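PDB 4MSX: Pre-mRNA-splicing factor SAD1 from Saccharomyces cerevisiae, which promotes assembly of newly made U4 snRNA into the U4/U6 snRNP and is required for pre-mRNA splicing, although its deubiquitinase fold is catalytically inactive. Local coordinates for residues Ser114-His120 and Tyr131-Gln135; Lys73-Glu79 and Cys94-Tyr100. All coordinates share one frame; numbering follows the deposited sequence.

How the interactions relate
Following the chain from its N terminus, interaction 2 comes first: Lys73-Glu79, a loop ahead of strand 91-94, meets Cys94-Tyr100, the turn between strands 91-94 and 100-102, and closes a loop of 14 intervening residues. Interaction 1 then joins the end of helix 109-116 and the residues after it to the end of strand 130-132, across 10 residues that include strand 121-124. The two loops are in series, neither nested nor crossed. Their centres lie about 15 Å apart, yet they meet at the zinc ion, where His119 CB packs 3.4 Å from Cys94 SG. Zinc is bound by residues of both: Cys94 and Cys97 in the turn set against 73-79, and His119 in interaction 1.

Interaction 1: Ser114-His120 and Tyr131-Gln135; sequences SIDENHH and YMLPQ. With ZN (zinc ion), chain B.
His120 and Leu133 bring the two backbones closest, with CA atoms 4.9 Å apart, and a nearly straight hydrogen bond runs from Leu133 N to His120 O (2.9 Å, 165° at the hydrogen). The same carbonyl oxygen also receives a CA-H...O contact from Met132 CA, so two donors of neighbouring residues converge on it. A return bond comes from the His120 ring: ND1 donates to Leu133 O at 2.7 Å, lying in the carbonyl plane on a lone pair, though the angle at the hydrogen is a bent 145°. The first torsion sets the imidazole beside its own backbone N, and the second (chi2 -81°) turns ND1 to Leu133 O, in the peptide that precedes Pro134. That peptide is cis, and Pro134 CD sits beside the same ring edge, 3.3 Å from His120 ND1. At the far end of the ring, His120 NE2 donates to Asn118 OD1 at 2.8 Å, in the ring plane; with both nitrogens engaged as donors, the rotation of the ring is fixed, and an imidazole protonated at both nitrogens would be consistent with this pattern. Asn118, at positive phi, is the C-prime residue of a Schellman motif that ends helix 109-116, its two backbone bonds, His119 N to Ser114 O and Asn118 N to Ile115 O, both being weak. His119, next in line, has its CB pointing away from 131-135, and in the Cys2His2 zinc site of this UBP-type finger its ND1 binds zinc at 2.2 Å alongside Cys94, Cys97 and His113. Glu117 CB lies over one face of the His119 ring. On the helix side, Ser114 OG, hydrogen-bonded to Phe111 O, packs against the Leu133-Pro134 peptide, and Ile115 CG1 touches Pro134 CG at 3.8 Å.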
loop_
_atom_site.group_PDB
_atom_site.type_symbol
_atom_site.label_atom_id
_atom_site.label_comp_id
_atom_site.label_asym_id
_atom_site.label_seq_id
_atom_site.Cartn_x
_atom_site.Cartn_y
_atom_site.Cartn_z
ATOM N N SER A 114 8.112 9.889 34.099
ATOM C CA SER A 114 9.562 9.639 34.139
ATOM C C SER A 114 9.973 9.437 35.601
ATOM O O SER A 114 10.761 8.569 35.905
ATOM C CB SER A 114 10.349 10.759 33.501
ATOM O OG SER A 114 10.434 11.946 34.262
ATOM N N ILE A 115 9.392 10.221 36.502
ATOM C CA ILE A 115 9.717 10.090 37.946
ATOM C C ILE A 115 9.074 8.852 38.543
ATOM O O ILE A 115 9.755 7.982 39.066
ATOM C CB ILE A 115 9.339 11.354 38.703
ATOM C CG1 ILE A 115 10.209 12.491 38.172
ATOM C CG2 ILE A 115 9.553 11.130 40.258
ATOM C CD1 ILE A 115 9.742 13.936 38.494
ATOM N N ASP A 116 7.759 8.720 38.391
ATOM C CA ASP A 116 7.034 7.620 38.993
ATOM C C ASP A 116 7.273 6.258 38.438
ATOM O O ASP A 116 7.155 5.299 39.177
ATOM C CB ASP A 116 5.526 7.905 38.961
ATOM C CG ASP A 116 5.160 9.066 39.886
ATOM O OD1 ASP A 116 6.046 9.479 40.634
ATOM O OD2 ASP A 116 4.036 9.577 39.865
ATOM N N GLU A 117 7.533 6.121 37.134
ATOM C CA GLU A 117 7.817 4.786 36.614
ATOM C C GLU A 117 9.345 4.583 36.488
ATOM O O GLU A 117 9.785 3.497 36.144
ATOM C CB GLU A 117 7.113 4.572 35.248
ATOM C CG GLU A 117 5.568 4.813 35.345
ATOM C CD GLU A 117 4.909 3.983 36.443
ATOM O OE1 GLU A 117 5.195 2.767 36.537
ATOM O OE2 GLU A 117 4.108 4.547 37.226
ATOM N N ASN A 118 10.117 5.632 36.763
ATOM C CA ASN A 118 11.582 5.518 36.677
ATOM C C ASN A 118 11.973 5.171 35.219
ATOM O O ASN A 118 12.764 4.244 35.028
ATOM C CB ASN A 118 12.068 4.365 37.563
ATOM C CG ASN A 118 13.614 4.316 37.710
ATOM O OD1 ASN A 118 14.322 5.326 37.558
ATOM N ND2 ASN A 118 14.122 3.124 37.995
ATOM N N HIS A 119 11.406 5.878 34.227
ATOM C CA HIS A 119 11.743 5.664 32.764
ATOM C C HIS A 119 12.199 7.029 32.282
ATOM O O HIS A 119 11.466 8.000 32.422
ATOM C CB HIS A 119 10.495 5.123 31.960
ATOM C CG HIS A 119 10.095 3.734 32.341
ATOM N ND1 HIS A 119 8.942 3.133 31.894
ATOM C CD2 HIS A 119 10.691 2.828 33.155
ATOM C CE1 HIS A 119 8.849 1.910 32.390
ATOM N NE2 HIS A 119 9.892 1.709 33.173
ATOM N N HIS A 120 13.430 7.158 31.771
ATOM C CA HIS A 120 14.001 8.490 31.615
ATOM C C HIS A 120 14.365 8.913 30.211
ATOM O O HIS A 120 14.726 10.078 30.032
ATOM C CB HIS A 120 15.251 8.601 32.535
ATOM C CG HIS A 120 14.895 8.367 33.970
ATOM N ND1 HIS A 120 14.347 9.358 34.757
ATOM C CD2 HIS A 120 14.901 7.239 34.726
ATOM C CE1 HIS A 120 14.068 8.862 35.957
ATOM N NE2 HIS A 120 14.405 7.582 35.967
ATOM N N TYR A 131 15.090 13.139 24.467
ATOM C CA TYR A 131 15.182 13.909 25.718
ATOM C C TYR A 131 15.353 12.984 26.882
ATOM O O TYR A 131 14.805 11.863 26.910
ATOM C CB TYR A 131 13.928 14.741 25.933
ATOM C CG TYR A 131 13.799 15.850 24.956
ATOM C CD1 TYR A 131 14.340 17.113 25.216
ATOM C CD2 TYR A 131 13.204 15.635 23.711
ATOM C CE1 TYR A 131 14.253 18.141 24.279
ATOM C CE2 TYR A 131 13.102 16.654 22.787
ATOM C CZ TYR A 131 13.638 17.897 23.061
ATOM O OH TYR A 131 13.542 18.892 22.119
ATOM N N MET A 132 16.074 13.486 27.884
ATOM C CA MET A 132 16.154 12.846 29.172
ATOM C C MET A 132 15.176 13.576 30.090
ATOM O O MET A 132 15.133 14.817 30.107
ATOM C CB MET A 132 17.568 13.001 29.750
ATOM C CG MET A 132 18.614 12.161 29.067
ATOM S SD MET A 132 18.283 10.394 29.289
ATOM C CE MET A 132 19.864 9.704 28.748
ATOM N N LEU A 133 14.387 12.810 30.815
ATOM C CA LEU A 133 13.448 13.376 31.815
ATOM C C LEU A 133 13.627 12.605 33.113
ATOM O O LEU A 133 13.756 11.371 33.111
ATOM C CB LEU A 133 11.978 13.304 31.329
ATOM C CG LEU A 133 11.569 14.087 30.066
ATOM C CD1 LEU A 133 10.075 13.840 29.678
ATOM C CD2 LEU A 133 11.793 15.572 30.259
ATOM N N PRO A 134 13.591 13.311 34.279
ATOM C CA PRO A 134 13.215 14.714 34.515
ATOM C C PRO A 134 14.326 15.750 34.294
ATOM O O PRO A 134 14.021 16.931 34.487
ATOM C CB PRO A 134 12.765 14.739 36.005
ATOM C CG PRO A 134 13.489 13.602 36.664
ATOM C CD PRO A 134 13.746 12.531 35.527
ATOM N N GLN A 135 15.523 15.359 33.836
ATOM C CA GLN A 135 16.572 16.364 33.583
ATOM C C GLN A 135 16.008 17.410 32.651
ATOM O O GLN A 135 16.324 18.572 32.758
ATOM C CB GLN A 135 17.833 15.765 32.942
ATOM C CG GLN A 135 18.580 14.737 33.774
ATOM C CD GLN A 135 17.994 13.322 33.705
ATOM O OE1 GLN A 135 16.780 13.095 33.391
ATOM N NE2 GLN A 135 18.854 12.341 34.014
HETATM ZN ZN ZN B . 7.851 4.220 30.287
#

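Interaction 2: Lys73-Glu79 and Cys94-Tyr100; sequences KLDFDSE and CLVCGHY. With ZN (zinc ion), chain B.
Leu74 CD2 rests 3.8 Å from Cys94 O, where the 94-100 turn begins, while Cys94 SG binds zinc at 2.3 Å. Leu95 follows, its CD2 meeting Leu74 CD1 at 4.0 Å as the two side chains cross at about a right angle. Val96 takes part through its carbonyl oxygen: Val96 O is met by Lys73 CD at 3.6 Å. Cys97 supplies the second sulfur of the CxxC pair, its SG 2.4 Å from zinc. Here the turn is the zinc knuckle of the UBP-type finger: weak N-H...S bonds run from Val96 N and Cys97 N to Cys94 SG and from His99 N to Cys97 SG, and His113 and His119 complete the site. Gly98 has positive phi; a CB at this position would point toward the 73-79 loop, straight onto Lys73 O, and at these backbone angles would also crowd the preceding carbonyl, Cys97 O. A water joins Gly98 O (2.7 Å) to Asp75 N and Lys73 O. Tyr100, opening strand 100-102, has its CB directed toward the 73-79 loop, and Tyr100 OH donates to Asp75 O at 2.7 Å, in the carbonyl plane on a lone pair. A second water lies within hydrogen-bonding distance of Tyr100 OH, Phe76 O and Ser78 O. Glu79 O approaches the ring edge at CE2. The Asp75 carboxylate forms an Asx turn with Asp77 N and a salt bridge with Lys241.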
loop_
_atom_site.group_PDB
_atom_site.type_symbol
_atom_site.label_atom_id
_atom_site.label_comp_id
_atom_site.label_asym_id
_atom_site.label_seq_id
_atom_site.Cartn_x
_atom_site.Cartn_y
_atom_site.Cartn_z
ATOM N N LYS A 73 9.911 -2.929 22.541
ATOM C CA LYS A 73 8.626 -2.428 23.009
ATOM C C LYS A 73 8.188 -1.252 22.151
ATOM O O LYS A 73 7.134 -0.692 22.371
ATOM C CB LYS A 73 8.733 -2.016 24.496
ATOM C CG LYS A 73 8.729 -3.275 25.378
ATOM C CD LYS A 73 8.606 -2.941 26.851
ATOM C CE LYS A 73 8.864 -4.170 27.708
ATOM N NZ LYS A 73 8.138 -5.366 27.186
ATOM N N LEU A 74 9.013 -0.845 21.188
ATOM C CA LEU A 74 8.744 0.419 20.489
ATOM C C LEU A 74 7.960 0.160 19.183
ATOM O O LEU A 74 8.480 -0.489 18.258
ATOM C CB LEU A 74 10.054 1.122 20.144
ATOM C CG LEU A 74 10.932 1.299 21.401
ATOM C CD1 LEU A 74 12.182 2.052 20.990
ATOM C CD2 LEU A 74 10.095 2.070 22.483
ATOM N N ASP A 75 6.765 0.716 19.087
ATOM C CA ASP A 75 5.946 0.597 17.829
ATOM C C ASP A 75 5.516 2.001 17.455
ATOM O O ASP A 75 4.897 2.713 18.260
ATOM C CB ASP A 75 4.708 -0.282 18.066
ATOM C CG ASP A 75 3.913 -0.552 16.767
ATOM O OD1 ASP A 75 3.704 0.391 15.968
ATOM O OD2 ASP A 75 3.523 -1.722 16.530
ATOM N N PHE A 76 5.934 2.464 16.287
ATOM C CA PHE A 76 5.605 3.823 15.869
ATOM C C PHE A 76 4.437 3.885 14.838
ATOM O O PHE A 76 4.172 4.912 14.231
ATOM C CB PHE A 76 6.862 4.441 15.290
ATOM C CG PHE A 76 7.941 4.627 16.341
ATOM C CD1 PHE A 76 7.740 5.541 17.373
ATOM C CD2 PHE A 76 9.099 3.861 16.314
ATOM C CE1 PHE A 76 8.740 5.729 18.371
ATOM C CE2 PHE A 76 10.100 4.012 17.296
ATOM C CZ PHE A 76 9.926 4.961 18.319
ATOM N N ASP A 77 3.747 2.781 14.681
ATOM C CA ASP A 77 2.592 2.763 13.803
ATOM C C ASP A 77 1.292 3.179 14.525
ATOM O O ASP A 77 0.241 3.269 13.904
ATOM C CB ASP A 77 2.405 1.346 13.241
ATOM C CG ASP A 77 3.544 0.922 12.363
ATOM O OD1 ASP A 77 4.360 1.791 12.020
ATOM O OD2 ASP A 77 3.654 -0.281 12.058
ATOM N N SER A 78 1.352 3.403 15.828
ATOM C CA SER A 78 0.142 3.671 16.604
ATOM C C SER A 78 -0.315 5.122 16.443
ATOM O O SER A 78 0.460 5.996 16.021
ATOM C CB SER A 78 0.404 3.376 18.089
ATOM O OG SER A 78 0.642 1.982 18.278
ATOM N N GLU A 79 -1.578 5.374 16.785
ATOM C CA GLU A 79 -2.112 6.719 16.791
ATOM C C GLU A 79 -1.220 7.536 17.784
ATOM O O GLU A 79 -0.963 7.092 18.891
ATOM C CB GLU A 79 -3.570 6.721 17.328
ATOM C CG GLU A 79 -4.240 8.078 17.196
ATOM C CD GLU A 79 -5.704 8.115 17.722
ATOM O OE1 GLU A 79 -6.246 7.074 18.187
ATOM O OE2 GLU A 79 -6.304 9.225 17.669
ATOM N N CYS A 94 7.907 7.035 25.401
ATOM C CA CYS A 94 8.808 6.505 26.394
ATOM C C CYS A 94 9.579 5.345 25.789
ATOM O O CYS A 94 8.990 4.383 25.280
ATOM C CB CYS A 94 8.066 6.006 27.651
ATOM S SG CYS A 94 9.317 5.244 28.797
ATOM N N LEU A 95 10.914 5.414 25.838
ATOM C CA LEU A 95 11.721 4.447 25.071
ATOM C C LEU A 95 12.054 3.271 25.935
ATOM O O LEU A 95 12.676 2.328 25.459
ATOM C CB LEU A 95 13.003 5.079 24.468
ATOM C CG LEU A 95 12.705 6.282 23.563
ATOM C CD1 LEU A 95 14.023 6.911 22.978
ATOM C CD2 LEU A 95 11.812 5.845 22.357
ATOM N N VAL A 96 11.571 3.288 27.192
ATOM C CA VAL A 96 11.656 2.084 28.020
ATOM C C VAL A 96 10.438 1.159 27.899
ATOM O O VAL A 96 10.588 -0.071 27.721
ATOM C CB VAL A 96 11.837 2.480 29.551
ATOM C CG1 VAL A 96 11.924 1.232 30.389
ATOM C CG2 VAL A 96 13.055 3.416 29.697
ATOM N N CYS A 97 9.227 1.716 28.008
ATOM C CA CYS A 97 8.024 0.870 27.978
ATOM C C CYS A 97 7.236 1.058 26.674
ATOM O O CYS A 97 6.347 0.271 26.377
ATOM C CB CYS A 97 7.090 1.152 29.209
ATOM S SG CYS A 97 6.307 2.754 29.180
ATOM N N GLY A 98 7.539 2.105 25.904
ATOM C CA GLY A 98 6.912 2.261 24.593
ATOM C C GLY A 98 5.554 2.944 24.602
ATOM O O GLY A 98 4.984 3.150 23.545
ATOM N N HIS A 99 5.023 3.320 25.776
ATOM C CA HIS A 99 3.787 4.079 25.788
ATOM C C HIS A 99 4.017 5.522 25.428
ATOM O O HIS A 99 5.139 6.038 25.534
ATOM C CB HIS A 99 3.098 3.936 27.168
ATOM C CG HIS A 99 2.613 2.544 27.428
ATOM N ND1 HIS A 99 1.473 2.037 26.843
ATOM C CD2 HIS A 99 3.152 1.524 28.134
ATOM C CE1 HIS A 99 1.311 0.775 27.205
ATOM N NE2 HIS A 99 2.315 0.439 27.991
ATOM N N TYR A 100 2.951 6.186 24.980
ATOM C CA TYR A 100 3.084 7.574 24.573
ATOM C C TYR A 100 2.550 8.508 25.670
ATOM O O TYR A 100 1.469 8.237 26.242
ATOM C CB TYR A 100 2.220 7.828 23.365
ATOM C CG TYR A 100 2.631 7.058 22.109
ATOM C CD1 TYR A 100 3.840 6.332 22.040
ATOM C CD2 TYR A 100 1.827 7.102 20.983
ATOM C CE1 TYR A 100 4.218 5.641 20.826
ATOM C CE2 TYR A 100 2.201 6.438 19.782
ATOM C CZ TYR A 100 3.372 5.708 19.714
ATOM O OH TYR A 100 3.666 5.052 18.517
HETATM ZN ZN ZN B . 7.851 4.220 30.287
HETATM O O HOH W 1 5.467 1.732 21.264
HETATM O O HOH W 2 3.419 6.968 16.457
#